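Sensor histidine kinase DcuS (Escherichia coli, PDB 3BY8) senses C4-dicarboxylates such as fumarate and malate through its periplasmic domain and activates the response regulator DcuR by phosphorylation. Local coordinates at residues 32-37 and 67-72. Sequence-based numbering, arbitrary orientation. Where two conformers were deposited one is given.
Sequences QGLQKK and LRYSHP. With LMR ((2S)-2-hydroxybutanedioic acid), chain B.
Y69 reaches from the loop of 67-72 toward the turn from G33 to K36, and nearly all of the contact lies on its ring. In the conformer described for G33 and L34, CD2 of L34 sits over the centre of one ring face, 3.8 Å from the centroid and 6° off the normal, a CH-pi contact. With CG anti to the carbonyl carbon (chi1 -76°), the L34 branch swings back so that CD2, one of its two methyls, lies over the ring. At the ring edge, near its plane, this conformer also brings G33 O to 3.0 Å from CE2 of Y69. The hydroxyl of Y69 donates to K36 O (OH to O 2.9 Å) from above the carbonyl plane, 40° out of it. The turn is of type I, closed by K36 N to G33 O. A leucine in place of Y69 would probably leave K36 O without this donor and L34 CD2 without its ring face. The chain is the periplasmic sensor domain, a single Cache domain, and the loop that carries Y69 also lines its ligand pocket. R68, Y69, S70 and H71 all belong to the malate-binding site; R68 NE and NH2 grip one carboxylate, NE to O1A of malate at 2.8 Å, while H71 NE2 donates to O4A of the other. The far side is looser: exposed K37 only grazes the ring through its carbonyl, 4.2 Å from O to Y69 CE2. The K36 side chain leads away, its NZ hydrogen-bonded to S41 O.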
ATOM      1  N   GLN A  32      -2.359 -10.710  11.791  0.50 18.20           N
ATOM      2  CA  GLN A  32      -2.203 -10.710  13.245  0.50 22.24           C
ATOM      3  C   GLN A  32      -1.915  -9.299  13.743  0.50 23.89           C
ATOM      4  O   GLN A  32      -2.596  -8.788  14.636  0.50 23.79           O
ATOM      5  CB  GLN A  32      -1.050 -11.640  13.649  0.50 22.63           C
ATOM      6  CG  GLN A  32      -1.342 -13.134  13.512  0.50 27.12           C
ATOM      7  CD  GLN A  32      -0.113 -13.933  13.094  0.50 28.49           C
ATOM      8  OE1 GLN A  32       1.002 -13.667  13.545  0.50 29.60           O
ATOM      9  NE2 GLN A  32      -0.318 -14.924  12.235  0.50 31.00           N
ATOM     10  N   GLY A  33      -0.897  -8.680  13.151  0.50 24.16           N
ATOM     11  CA  GLY A  33      -0.491  -7.332  13.513  0.50 25.56           C
ATOM     12  C   GLY A  33      -1.631  -6.347  13.469  0.50 27.88           C
ATOM     13  O   GLY A  33      -1.675  -5.400  14.256  0.50 26.16           O
ATOM     14  N   LEU A  34      -2.551  -6.564  12.533  0.50 29.64           N
ATOM     15  CA  LEU A  34      -3.702  -5.701  12.413  0.50 32.86           C
ATOM     16  C   LEU A  34      -4.533  -5.883  13.671  0.50 36.73           C
ATOM     17  O   LEU A  34      -5.470  -5.121  13.920  0.50 38.31           O
ATOM     18  CB  LEU A  34      -4.503  -6.048  11.154  0.50 28.73           C
ATOM     19  CG  LEU A  34      -3.859  -5.532   9.859  0.50 25.66           C
ATOM     20  CD1 LEU A  34      -4.592  -6.077   8.638  0.50 20.57           C
ATOM     21  CD2 LEU A  34      -3.882  -4.008   9.867  0.50 23.11           C
ATOM     22  N   GLN A  35      -4.193  -6.895  14.471  1.00 42.03           N
ATOM     23  CA  GLN A  35      -4.921  -7.082  15.731  1.00 47.17           C
ATOM     24  C   GLN A  35      -4.188  -6.347  16.852  1.00 48.74           C
ATOM     25  O   GLN A  35      -4.753  -6.069  17.912  1.00 50.04           O
ATOM     26  CB  GLN A  35      -5.004  -8.572  16.084  1.00 50.20           C
ATOM     27  CG  GLN A  35      -5.754  -9.424  15.075  1.00 54.66           C
ATOM     28  CD  GLN A  35      -5.458 -10.903  15.235  1.00 57.05           C
ATOM     29  OE1 GLN A  35      -5.563 -11.454  16.332  1.00 59.45           O
ATOM     30  NE2 GLN A  35      -5.089 -11.556  14.138  1.00 58.68           N
ATOM     31  N   LYS A  36      -2.923  -6.035  16.597  1.00 50.73           N
ATOM     32  CA  LYS A  36      -2.069  -5.351  17.559  1.00 50.87           C
ATOM     33  C   LYS A  36      -2.177  -3.839  17.427  1.00 50.69           C
ATOM     34  O   LYS A  36      -3.082  -3.305  16.778  1.00 51.20           O
ATOM     35  CB  LYS A  36      -0.613  -5.750  17.324  1.00 51.56           C
ATOM     36  CG  LYS A  36      -0.395  -7.229  17.075  1.00 54.00           C
ATOM     37  CD  LYS A  36       1.033  -7.502  16.623  1.00 54.99           C
ATOM     38  CE  LYS A  36       1.243  -8.977  16.309  1.00 56.31           C
ATOM     39  NZ  LYS A  36       2.637  -9.267  15.862  1.00 57.40           N
ATOM     40  N   LYS A  37      -1.235  -3.155  18.060  1.00 49.61           N
ATOM     41  CA  LYS A  37      -1.167  -1.708  17.993  1.00 47.95           C
ATOM     42  C   LYS A  37      -0.260  -1.424  16.804  1.00 45.72           C
ATOM     43  O   LYS A  37       0.670  -2.185  16.523  1.00 44.03           O
ATOM     44  CB  LYS A  37      -0.565  -1.144  19.283  1.00 49.43           C
ATOM     45  CG  LYS A  37      -1.552  -1.059  20.438  1.00 51.61           C
ATOM     46  CD  LYS A  37      -2.324  -2.364  20.664  1.00 55.21           C
ATOM     47  CE  LYS A  37      -1.467  -3.481  21.265  1.00 55.37           C
ATOM     48  NZ  LYS A  37      -0.399  -3.981  20.355  1.00 56.42           N
ATOM     49  N   LEU A  67      -6.014   3.796   9.493  1.00 19.02           N
ATOM     50  CA  LEU A  67      -4.803   4.030  10.296  1.00 19.21           C
ATOM     51  C   LEU A  67      -3.637   3.253   9.734  1.00 18.69           C
ATOM     52  O   LEU A  67      -3.763   2.054   9.467  1.00 18.66           O
ATOM     53  CB  LEU A  67      -4.985   3.585  11.739  1.00 24.38           C
ATOM     54  CG  LEU A  67      -5.824   4.447  12.640  1.00 25.25           C
ATOM     55  CD1 LEU A  67      -5.545   3.971  14.060  1.00 24.16           C
ATOM     56  CD2 LEU A  67      -5.472   5.932  12.471  1.00 23.93           C
ATOM     57  N   ARG A  68      -2.482   3.900   9.602  1.00 17.60           N
ATOM     58  CA  ARG A  68      -1.313   3.252   9.028  1.00 18.27           C
ATOM     59  C   ARG A  68      -0.545   2.309   9.926  1.00 19.02           C
ATOM     60  O   ARG A  68      -0.310   2.626  11.104  1.00 21.31           O
ATOM     61  CB  ARG A  68      -0.306   4.294   8.542  1.00 16.45           C
ATOM     62  CG  ARG A  68      -0.831   5.341   7.578  1.00 17.63           C
ATOM     63  CD  ARG A  68       0.372   6.048   7.027  1.00 15.10           C
ATOM     64  NE  ARG A  68       0.056   7.258   6.268  1.00 14.90           N
ATOM     65  CZ  ARG A  68      -0.236   8.436   6.818  1.00 15.38           C
ATOM     66  NH1 ARG A  68      -0.279   8.580   8.144  1.00 17.84           N
ATOM     67  NH2 ARG A  68      -0.436   9.502   6.053  1.00 16.48           N
ATOM     68  N   TYR A  69      -0.151   1.172   9.360  1.00 18.97           N
ATOM     69  CA  TYR A  69       0.674   0.190  10.048  1.00 18.23           C
ATOM     70  C   TYR A  69       2.111   0.202   9.514  1.00 20.43           C
ATOM     71  O   TYR A  69       2.993  -0.478  10.032  1.00 20.97           O
ATOM     72  CB  TYR A  69       0.062  -1.192   9.909  1.00 22.53           C
ATOM     73  CG  TYR A  69      -0.927  -1.461  10.994  1.00 21.83           C
ATOM     74  CD1 TYR A  69      -2.109  -0.727  11.101  1.00 22.89           C
ATOM     75  CD2 TYR A  69      -0.654  -2.426  11.964  1.00 27.42           C
ATOM     76  CE1 TYR A  69      -2.993  -0.948  12.152  1.00 28.30           C
ATOM     77  CE2 TYR A  69      -1.520  -2.653  13.005  1.00 27.38           C
ATOM     78  CZ  TYR A  69      -2.683  -1.919  13.100  1.00 28.02           C
ATOM     79  OH  TYR A  69      -3.535  -2.174  14.144  1.00 31.22           O
ATOM     80  N   SER A  70       2.337   0.972   8.452  1.00 16.20           N
ATOM     81  CA  SER A  70       3.649   1.105   7.847  1.00 15.84           C
ATOM     82  C   SER A  70       3.674   2.366   6.990  1.00 17.03           C
ATOM     83  O   SER A  70       2.614   2.854   6.566  1.00 17.13           O
ATOM     84  CB  SER A  70       3.986  -0.101   6.969  1.00 18.37           C
ATOM     85  OG  SER A  70       3.063  -0.263   5.899  1.00 14.07           O
ATOM     86  N   HIS A  71       4.879   2.903   6.786  1.00 16.52           N
ATOM     87  CA  HIS A  71       5.098   4.090   5.953  1.00 16.58           C
ATOM     88  C   HIS A  71       6.598   4.323   5.900  1.00 16.50           C
ATOM     89  O   HIS A  71       7.282   4.035   6.873  1.00 19.49           O
ATOM     90  CB  HIS A  71       4.466   5.331   6.576  1.00 15.68           C
ATOM     91  CG  HIS A  71       4.365   6.498   5.642  1.00 13.96           C
ATOM     92  ND1 HIS A  71       5.412   7.374   5.397  1.00 13.79           N
ATOM     93  CD2 HIS A  71       3.318   6.949   4.913  1.00 13.27           C
ATOM     94  CE1 HIS A  71       5.007   8.311   4.550  1.00 14.92           C
ATOM     95  NE2 HIS A  71       3.740   8.071   4.244  1.00 13.72           N
ATOM     96  N   PRO A  72       7.129   4.842   4.777  1.00 17.35           N
ATOM     97  CA  PRO A  72       8.580   5.076   4.744  1.00 17.75           C
ATOM     98  C   PRO A  72       9.037   6.010   5.865  1.00 18.48           C
ATOM     99  O   PRO A  72      10.183   5.920   6.307  1.00 18.82           O
ATOM    100  CB  PRO A  72       8.809   5.680   3.366  1.00 17.41           C
ATOM    101  CG  PRO A  72       7.774   4.999   2.533  1.00 17.56           C
ATOM    102  CD  PRO A  72       6.547   4.998   3.432  1.00 17.00           C
TER
HETATM  103  C1  LMR B   1      -0.150   7.870   2.902  1.00 14.13           C
HETATM  104  O1A LMR B   1       0.523   7.112   3.550  1.00 13.75           O
HETATM  105  O1B LMR B   1      -0.795   8.777   3.469  1.00 14.45           O
HETATM  106  C2  LMR B   1       0.117   7.929   1.429  1.00 13.78           C
HETATM  107  O2  LMR B   1      -0.605   9.069   0.790  1.00 13.56           O
HETATM  108  C3  LMR B   1       1.615   7.834   1.079  1.00 13.25           C
HETATM  109  C4  LMR B   1       2.262   9.227   1.212  1.00 12.93           C
HETATM  110  O4A LMR B   1       2.443   9.695   2.334  1.00 14.28           O
HETATM  111  O4B LMR B   1       2.532   9.895   0.171  1.00 12.91           O